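PDB 4R0M: McyG protein from Microcystis aeruginosa PCC 7806, which binds phenylalanyl-adenylate in its adenylation domain and probably activates acyl substrates for loading onto its carrier domain in microcystin synthesis. Local coordinates for residues A[213-224]-A[242-253]; A[199-207]-A[231-240]. All coordinates share one frame; numbering follows the deposited sequence.

Interaction 1. Residues A[213-224]-A[242-253]; sequences TQQEVTLNWMPL and CDQIHVPMELVL
Asn220 ND2 donates to two acceptors: His246 ND1 across the contact, at 3.3 Å, and Met222 O two residues further on, at 2.9 Å. The first bond reaches the imidazole at its edge, with amide and ring planes 68° apart. On the far side of that ring His246 NE2 gives its hydrogen to Gln244 OE1 at 2.7 Å, in the carbonyl plane and on a lone pair, so both ring nitrogens are engaged and the ring's rotation is fixed. Asn220 OD1 takes Met222 N from above its carbonyl plane, closing an Asx turn where strand 217-220 ends. Strand 243-246 runs parallel beside it, and Asn220 O receives Val247 N at 2.8 Å. Thr218, Asn220, Gln244 and His246 point to the sheet face covered by helix 227-240. On the opposite face, Val217 CG1 meets Ile245 CD1 at 3.6 Å. The chi1 of Trp221 (64°, CG between N and carbonyl carbon) lays its indole between Met222 and helix 249-254, where Val252 CG1 covers one face, 3.7 Å from the centroid of the six-membered ring and 12° off its normal. Selenomethionine Met222 puts CE over the opposite face. A water bonded to Met222 O and Val247 O, 2.8 Å from the latter, bridges the two segments beyond the last strand bond. One hydrogen on NE2 and an accepting ND1 suggest a neutral imidazole, probably kept in one tautomer by its two amide neighbours.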
# COMPACT_ATOMS: atom_id res chain seq x y z
N THR A 213 2.50 22.69 3.96
CA THR A 213 3.34 23.74 3.39
C THR A 213 4.73 23.18 3.09
O THR A 213 5.00 22.01 3.37
CB THR A 213 3.47 24.96 4.32
OG1 THR A 213 3.93 24.55 5.61
CG2 THR A 213 2.12 25.67 4.48
N GLN A 214 5.61 24.01 2.52
CA GLN A 214 6.97 23.58 2.16
C GLN A 214 7.85 23.25 3.37
O GLN A 214 8.95 22.71 3.22
CB GLN A 214 7.66 24.61 1.26
CG GLN A 214 7.83 25.99 1.86
CD GLN A 214 8.85 26.84 1.12
OE1 GLN A 214 9.83 26.32 0.58
NE2 GLN A 214 8.64 28.15 1.11
N GLN A 215 7.36 23.56 4.57
CA GLN A 215 8.07 23.28 5.81
C GLN A 215 7.84 21.86 6.33
O GLN A 215 8.45 21.46 7.33
CB GLN A 215 7.71 24.31 6.89
CG GLN A 215 8.24 25.72 6.65
CD GLN A 215 7.28 26.59 5.86
OE1 GLN A 215 6.06 26.54 6.04
NE2 GLN A 215 7.83 27.42 4.99
N GLU A 216 6.97 21.10 5.67
CA GLU A 216 6.67 19.73 6.08
C GLU A 216 7.88 18.82 5.91
O GLU A 216 8.75 19.07 5.07
CB GLU A 216 5.49 19.13 5.29
CG GLU A 216 4.19 19.92 5.34
CD GLU A 216 3.58 20.03 6.73
OE1 GLU A 216 4.04 19.33 7.66
OE2 GLU A 216 2.62 20.82 6.88
N VAL A 217 7.94 17.78 6.73
CA VAL A 217 8.93 16.72 6.58
C VAL A 217 8.19 15.38 6.52
O VAL A 217 7.61 14.94 7.51
CB VAL A 217 9.96 16.73 7.73
CG1 VAL A 217 10.98 15.61 7.54
CG2 VAL A 217 10.66 18.08 7.83
N THR A 218 8.20 14.77 5.34
CA THR A 218 7.54 13.48 5.14
C THR A 218 8.54 12.34 5.29
O THR A 218 9.71 12.47 4.93
CB THR A 218 6.86 13.37 3.76
OG1 THR A 218 7.85 13.41 2.72
CG2 THR A 218 5.85 14.50 3.55
N LEU A 219 8.07 11.22 5.85
CA LEU A 219 8.87 10.00 5.95
C LEU A 219 8.08 8.79 5.47
O LEU A 219 6.99 8.50 5.98
CB LEU A 219 9.38 9.79 7.38
CG LEU A 219 10.26 8.57 7.68
CD1 LEU A 219 11.27 8.87 8.78
CD2 LEU A 219 9.44 7.34 8.04
N ASN A 220 8.63 8.10 4.48
CA ASN A 220 8.06 6.86 3.97
C ASN A 220 8.97 5.67 4.25
O ASN A 220 10.19 5.76 4.09
CB ASN A 220 7.81 6.97 2.46
CG ASN A 220 7.36 5.65 1.85
OD1 ASN A 220 6.27 5.16 2.14
ND2 ASN A 220 8.20 5.07 1.01
N TRP A 221 8.36 4.56 4.65
CA TRP A 221 9.11 3.31 4.79
C TRP A 221 8.45 2.15 4.09
O TRP A 221 8.81 1.00 4.30
CB TRP A 221 9.42 3.01 6.26
CG TRP A 221 8.22 2.76 7.13
CD1 TRP A 221 7.33 3.70 7.65
CD2 TRP A 221 7.74 1.46 7.64
NE1 TRP A 221 6.36 3.09 8.41
CE2 TRP A 221 6.55 1.75 8.45
CE3 TRP A 221 8.16 0.14 7.50
CZ2 TRP A 221 5.84 0.75 9.08
CZ3 TRP A 221 7.43 -0.86 8.15
CH2 TRP A 221 6.30 -0.57 8.92
N MSE A 222 7.50 2.43 3.23
CA MSE A 222 6.87 1.44 2.39
C MSE A 222 7.62 1.31 1.12
O MSE A 222 8.27 2.23 0.76
CB MSE A 222 5.46 1.85 2.05
CG MSE A 222 4.48 1.81 3.21
SE MSE A 222 4.17 0.16 4.17
CE MSE A 222 5.16 0.57 5.73
N PRO A 223 7.56 0.19 0.45
CA PRO A 223 8.30 0.04 -0.81
C PRO A 223 7.83 1.03 -1.88
O PRO A 223 6.64 1.35 -1.94
CB PRO A 223 8.02 -1.41 -1.24
CG PRO A 223 6.86 -1.85 -0.43
CD PRO A 223 6.91 -1.07 0.85
N LEU A 224 8.76 1.48 -2.70
CA LEU A 224 8.52 2.60 -3.62
C LEU A 224 7.61 2.30 -4.80
O LEU A 224 7.14 3.22 -5.46
CB LEU A 224 9.85 3.17 -4.12
CG LEU A 224 10.75 3.92 -3.12
CD1 LEU A 224 12.00 4.40 -3.82
CD2 LEU A 224 10.02 5.09 -2.47
N CYS A 242 8.93 20.29 -0.18
CA CYS A 242 9.33 20.03 1.20
C CYS A 242 10.33 18.87 1.26
O CYS A 242 10.54 18.17 0.27
CB CYS A 242 8.11 19.73 2.07
SG CYS A 242 7.36 18.10 1.84
N ASP A 243 10.94 18.68 2.43
CA ASP A 243 11.84 17.56 2.65
C ASP A 243 11.09 16.23 2.68
O ASP A 243 10.03 16.12 3.31
CB ASP A 243 12.63 17.74 3.95
CG ASP A 243 13.87 18.61 3.77
OD1 ASP A 243 14.50 18.55 2.69
OD2 ASP A 243 14.21 19.34 4.72
N GLN A 244 11.63 15.23 1.98
CA GLN A 244 11.08 13.88 2.00
C GLN A 244 12.15 12.83 2.32
O GLN A 244 13.28 12.90 1.85
CB GLN A 244 10.33 13.53 0.71
CG GLN A 244 11.17 13.46 -0.56
CD GLN A 244 10.35 13.04 -1.77
OE1 GLN A 244 10.14 11.85 -2.00
NE2 GLN A 244 9.91 14.02 -2.55
N ILE A 245 11.76 11.86 3.15
CA ILE A 245 12.66 10.81 3.60
C ILE A 245 12.12 9.45 3.19
O ILE A 245 10.91 9.19 3.29
CB ILE A 245 12.86 10.86 5.13
CG1 ILE A 245 13.20 12.29 5.58
CG2 ILE A 245 13.95 9.89 5.57
CD1 ILE A 245 12.90 12.58 7.03
N HIS A 246 13.01 8.58 2.71
CA HIS A 246 12.64 7.23 2.31
C HIS A 246 13.52 6.20 2.96
O HIS A 246 14.75 6.22 2.82
CB HIS A 246 12.64 7.09 0.80
CG HIS A 246 11.55 7.88 0.12
ND1 HIS A 246 10.29 7.41 0.00
CD2 HIS A 246 11.55 9.15 -0.45
CE1 HIS A 246 9.53 8.33 -0.62
NE2 HIS A 246 10.31 9.39 -0.90
N VAL A 247 12.88 5.29 3.70
CA VAL A 247 13.55 4.25 4.46
C VAL A 247 13.14 2.89 3.89
O VAL A 247 11.96 2.70 3.57
CB VAL A 247 13.15 4.31 5.96
CG1 VAL A 247 14.12 3.50 6.82
CG2 VAL A 247 13.08 5.75 6.45
N PRO A 248 14.09 1.95 3.75
CA PRO A 248 13.71 0.60 3.29
C PRO A 248 12.86 -0.10 4.35
O PRO A 248 13.16 -0.01 5.54
CB PRO A 248 15.06 -0.12 3.11
CG PRO A 248 16.10 0.95 3.15
CD PRO A 248 15.54 2.04 4.01
N MSE A 249 11.81 -0.80 3.91
CA MSE A 249 10.83 -1.40 4.81
C MSE A 249 11.45 -2.36 5.79
O MSE A 249 11.08 -2.36 6.96
CB MSE A 249 9.74 -2.11 3.99
CG MSE A 249 8.58 -2.54 4.88
SE MSE A 249 7.11 -3.32 3.82
CE MSE A 249 8.11 -4.71 2.85
N GLU A 250 12.39 -3.17 5.31
CA GLU A 250 13.03 -4.19 6.15
C GLU A 250 13.75 -3.61 7.37
O GLU A 250 13.83 -4.27 8.41
CB GLU A 250 13.97 -5.08 5.31
CG GLU A 250 15.17 -4.38 4.69
CD GLU A 250 14.92 -3.88 3.27
OE1 GLU A 250 15.89 -3.88 2.48
OE2 GLU A 250 13.78 -3.48 2.94
N LEU A 251 14.26 -2.39 7.25
CA LEU A 251 14.93 -1.71 8.37
C LEU A 251 13.98 -1.47 9.54
O LEU A 251 14.34 -1.68 10.70
CB LEU A 251 15.57 -0.40 7.91
CG LEU A 251 16.47 0.35 8.90
CD1 LEU A 251 17.62 1.03 8.17
CD2 LEU A 251 15.70 1.36 9.73
N VAL A 252 12.76 -1.03 9.23
CA VAL A 252 11.74 -0.82 10.26
C VAL A 252 11.13 -2.14 10.74
O VAL A 252 10.76 -2.27 11.90
CB VAL A 252 10.64 0.16 9.79
CG1 VAL A 252 9.60 0.39 10.88
CG2 VAL A 252 11.25 1.49 9.37
N LEU A 253 11.02 -3.13 9.85
CA LEU A 253 10.49 -4.44 10.24
C LEU A 253 11.44 -5.17 11.20
O LEU A 253 10.99 -5.78 12.18
CB LEU A 253 10.17 -5.31 9.02
CG LEU A 253 8.93 -4.92 8.19
CD1 LEU A 253 8.83 -5.79 6.94
CD2 LEU A 253 7.65 -4.99 9.00
O HOH W 1 11.18 2.29 0.94

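Interaction 2. Residues A[199-207]-A[231-240]; sequences ILSMTAGTV and VFLGIMAVDL
Helices 196-210 and 227-240 of the AMP-binding domain cross through a buried apolar seam, in which Ile199 CG2 touches both Val231 CG1, at 3.7 Å, and Ile235 CG2, at 3.8 Å. Their local axes approach to 9.7 Å at a crossing angle of -76°, so the helices meet around their crossing, at a spacing bridged by side chains. Met202, a selenomethionine, bends at chi2 (-80°), which swings CE round to Phe232 CD1, 4.0 Å away and oblique to the ring. The second helix is the connection of a beta-alpha-beta unit between strands 217-220 and 243-246, and its 231-235 turn is a wider pi-type one, with Met236 N bonded to Val231 O. One turn beyond Met202, Thr206 CG2 meets Met236 SE at 3.9 Å, its side chain nearly perpendicular to that of Met236. Thr206 OG1 donates back to Met202 O at 2.9 Å from 40° above the carbonyl plane and also has a weak bond with Trp345 NE1. If an alanine stood at Thr206, a gap would probably open beside the selenium of Met236, leaving Met202 O without its hydroxyl donor and Trp345 NE1 without a weak partner. Thr203 CG2 lies against the backbone at Met236. At the far end the side chains of Val207 and Leu240 run alongside one another head to tail, CG2 of the valine 3.7 Å from CD2 of the leucine.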
# COMPACT_ATOMS: atom_id res chain seq x y z
N ILE A 199 -2.84 12.69 -10.64
CA ILE A 199 -1.89 12.75 -9.52
C ILE A 199 -1.89 14.13 -8.85
O ILE A 199 -2.01 14.23 -7.63
CB ILE A 199 -0.47 12.35 -9.99
CG1 ILE A 199 -0.45 10.89 -10.46
CG2 ILE A 199 0.55 12.57 -8.88
CD1 ILE A 199 0.69 10.54 -11.39
N LEU A 200 -1.77 15.18 -9.66
CA LEU A 200 -1.67 16.54 -9.14
C LEU A 200 -2.98 17.08 -8.58
O LEU A 200 -2.98 18.01 -7.76
CB LEU A 200 -1.06 17.49 -10.18
CG LEU A 200 0.38 17.10 -10.55
CD1 LEU A 200 0.92 17.97 -11.67
CD2 LEU A 200 1.30 17.13 -9.33
N SER A 201 -4.10 16.49 -9.00
CA SER A 201 -5.40 16.79 -8.42
C SER A 201 -5.57 16.16 -7.04
O SER A 201 -6.31 16.68 -6.20
CB SER A 201 -6.52 16.35 -9.37
OG SER A 201 -6.50 17.09 -10.57
N MSE A 202 -4.88 15.07 -6.75
CA MSE A 202 -4.87 14.49 -5.44
C MSE A 202 -3.99 15.33 -4.59
O MSE A 202 -4.35 15.66 -3.49
CB MSE A 202 -4.39 13.04 -5.54
CG MSE A 202 -4.21 12.32 -4.21
SE MSE A 202 -2.57 12.71 -3.27
CE MSE A 202 -2.93 12.02 -1.54
N THR A 203 -2.83 15.67 -5.11
CA THR A 203 -1.85 16.46 -4.37
C THR A 203 -2.45 17.77 -3.88
O THR A 203 -2.41 18.06 -2.68
CB THR A 203 -0.63 16.81 -5.24
OG1 THR A 203 -1.03 17.55 -6.39
CG2 THR A 203 0.05 15.57 -5.70
N ALA A 204 -3.03 18.53 -4.81
CA ALA A 204 -3.64 19.82 -4.50
C ALA A 204 -4.75 19.68 -3.46
O ALA A 204 -4.77 20.42 -2.48
CB ALA A 204 -4.17 20.48 -5.77
N GLY A 205 -5.65 18.71 -3.67
CA GLY A 205 -6.75 18.46 -2.75
C GLY A 205 -6.30 18.11 -1.34
O GLY A 205 -6.84 18.63 -0.36
N THR A 206 -5.29 17.25 -1.24
CA THR A 206 -4.74 16.83 0.05
C THR A 206 -4.05 17.99 0.77
O THR A 206 -4.20 18.15 1.99
CB THR A 206 -3.77 15.63 -0.11
OG1 THR A 206 -4.46 14.56 -0.78
CG2 THR A 206 -3.27 15.13 1.23
N VAL A 207 -3.32 18.81 0.01
CA VAL A 207 -2.58 19.95 0.57
C VAL A 207 -3.54 21.02 1.12
O VAL A 207 -3.41 21.42 2.28
CB VAL A 207 -1.59 20.54 -0.46
CG1 VAL A 207 -1.09 21.92 -0.02
CG2 VAL A 207 -0.41 19.60 -0.66
N VAL A 231 3.18 8.69 -4.64
CA VAL A 231 2.36 9.89 -4.74
C VAL A 231 2.31 10.66 -3.42
O VAL A 231 2.87 11.75 -3.33
CB VAL A 231 0.95 9.56 -5.27
CG1 VAL A 231 0.19 10.83 -5.60
CG2 VAL A 231 1.04 8.70 -6.53
N PHE A 232 1.65 10.09 -2.41
CA PHE A 232 1.43 10.78 -1.13
C PHE A 232 2.72 11.18 -0.42
O PHE A 232 2.80 12.26 0.16
CB PHE A 232 0.53 9.94 -0.21
CG PHE A 232 0.34 10.52 1.18
CD1 PHE A 232 -0.16 11.81 1.35
CD2 PHE A 232 0.65 9.76 2.30
CE1 PHE A 232 -0.33 12.33 2.63
CE2 PHE A 232 0.48 10.28 3.58
CZ PHE A 232 -0.01 11.57 3.74
N LEU A 233 3.72 10.31 -0.46
CA LEU A 233 5.00 10.58 0.21
C LEU A 233 6.16 10.69 -0.77
O LEU A 233 7.32 10.50 -0.40
CB LEU A 233 5.27 9.53 1.30
CG LEU A 233 4.23 9.45 2.42
CD1 LEU A 233 4.49 8.25 3.32
CD2 LEU A 233 4.18 10.74 3.24
N GLY A 234 5.83 11.00 -2.02
CA GLY A 234 6.82 11.22 -3.06
C GLY A 234 6.52 12.49 -3.82
O GLY A 234 7.07 13.56 -3.52
N ILE A 235 5.61 12.38 -4.79
CA ILE A 235 5.24 13.50 -5.66
C ILE A 235 4.62 14.68 -4.90
O ILE A 235 4.85 15.83 -5.26
CB ILE A 235 4.31 13.02 -6.80
CG1 ILE A 235 5.07 12.08 -7.74
CG2 ILE A 235 3.72 14.20 -7.57
CD1 ILE A 235 4.18 11.14 -8.54
N MSE A 236 3.85 14.39 -3.85
CA MSE A 236 3.29 15.44 -2.99
C MSE A 236 4.39 16.29 -2.41
O MSE A 236 4.30 17.52 -2.44
CB MSE A 236 2.41 14.88 -1.87
CG MSE A 236 1.66 16.04 -1.20
SE MSE A 236 0.46 15.44 0.23
CE MSE A 236 1.83 15.13 1.61
N ALA A 237 5.43 15.64 -1.90
CA ALA A 237 6.55 16.35 -1.28
C ALA A 237 7.27 17.24 -2.29
O ALA A 237 7.72 18.34 -1.95
CB ALA A 237 7.52 15.36 -0.65
N VAL A 238 7.37 16.77 -3.53
CA VAL A 238 7.95 17.55 -4.62
C VAL A 238 7.06 18.75 -4.94
O VAL A 238 7.55 19.87 -5.09
CB VAL A 238 8.18 16.68 -5.88
CG1 VAL A 238 8.83 17.50 -6.99
CG2 VAL A 238 9.05 15.48 -5.55
N ASP A 239 5.75 18.51 -5.01
CA ASP A 239 4.75 19.55 -5.24
C ASP A 239 4.82 20.64 -4.18
O ASP A 239 4.70 21.83 -4.49
CB ASP A 239 3.34 18.94 -5.29
CG ASP A 239 2.31 19.87 -5.92
OD1 ASP A 239 2.69 20.75 -6.71
OD2 ASP A 239 1.11 19.70 -5.62
N LEU A 240 5.02 20.23 -2.93
CA LEU A 240 5.19 21.16 -1.82
C LEU A 240 6.60 21.75 -1.76
O LEU A 240 6.81 22.78 -1.13
CB LEU A 240 4.90 20.44 -0.49
CG LEU A 240 3.45 20.14 -0.12
CD1 LEU A 240 3.41 19.07 0.97
CD2 LEU A 240 2.71 21.39 0.32

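In the fold
Interactions 1 and 2, with centres 14 Å apart, share one beta-alpha-beta unit: helix 227-240, packed against 199-207 in interaction 2, connects the two strands paired in interaction 1. They meet directly. Cys242 N lies 2.9 Å from Ala237 O, a probable hydrogen bond where the helix gives way to the second strand, and His246 CE1 packs 3.1 Å from Leu233 O. Gln244 NE2 makes a weak bond to Gly234 O at 3.0 Å, within the irregular part of the helix. Both contacts approach the bound phenylalanyl-adenylate: the side chain of Phe232 in interaction 2 is about 4 Å from it, that of Met222 in interaction 1 about 7 Å.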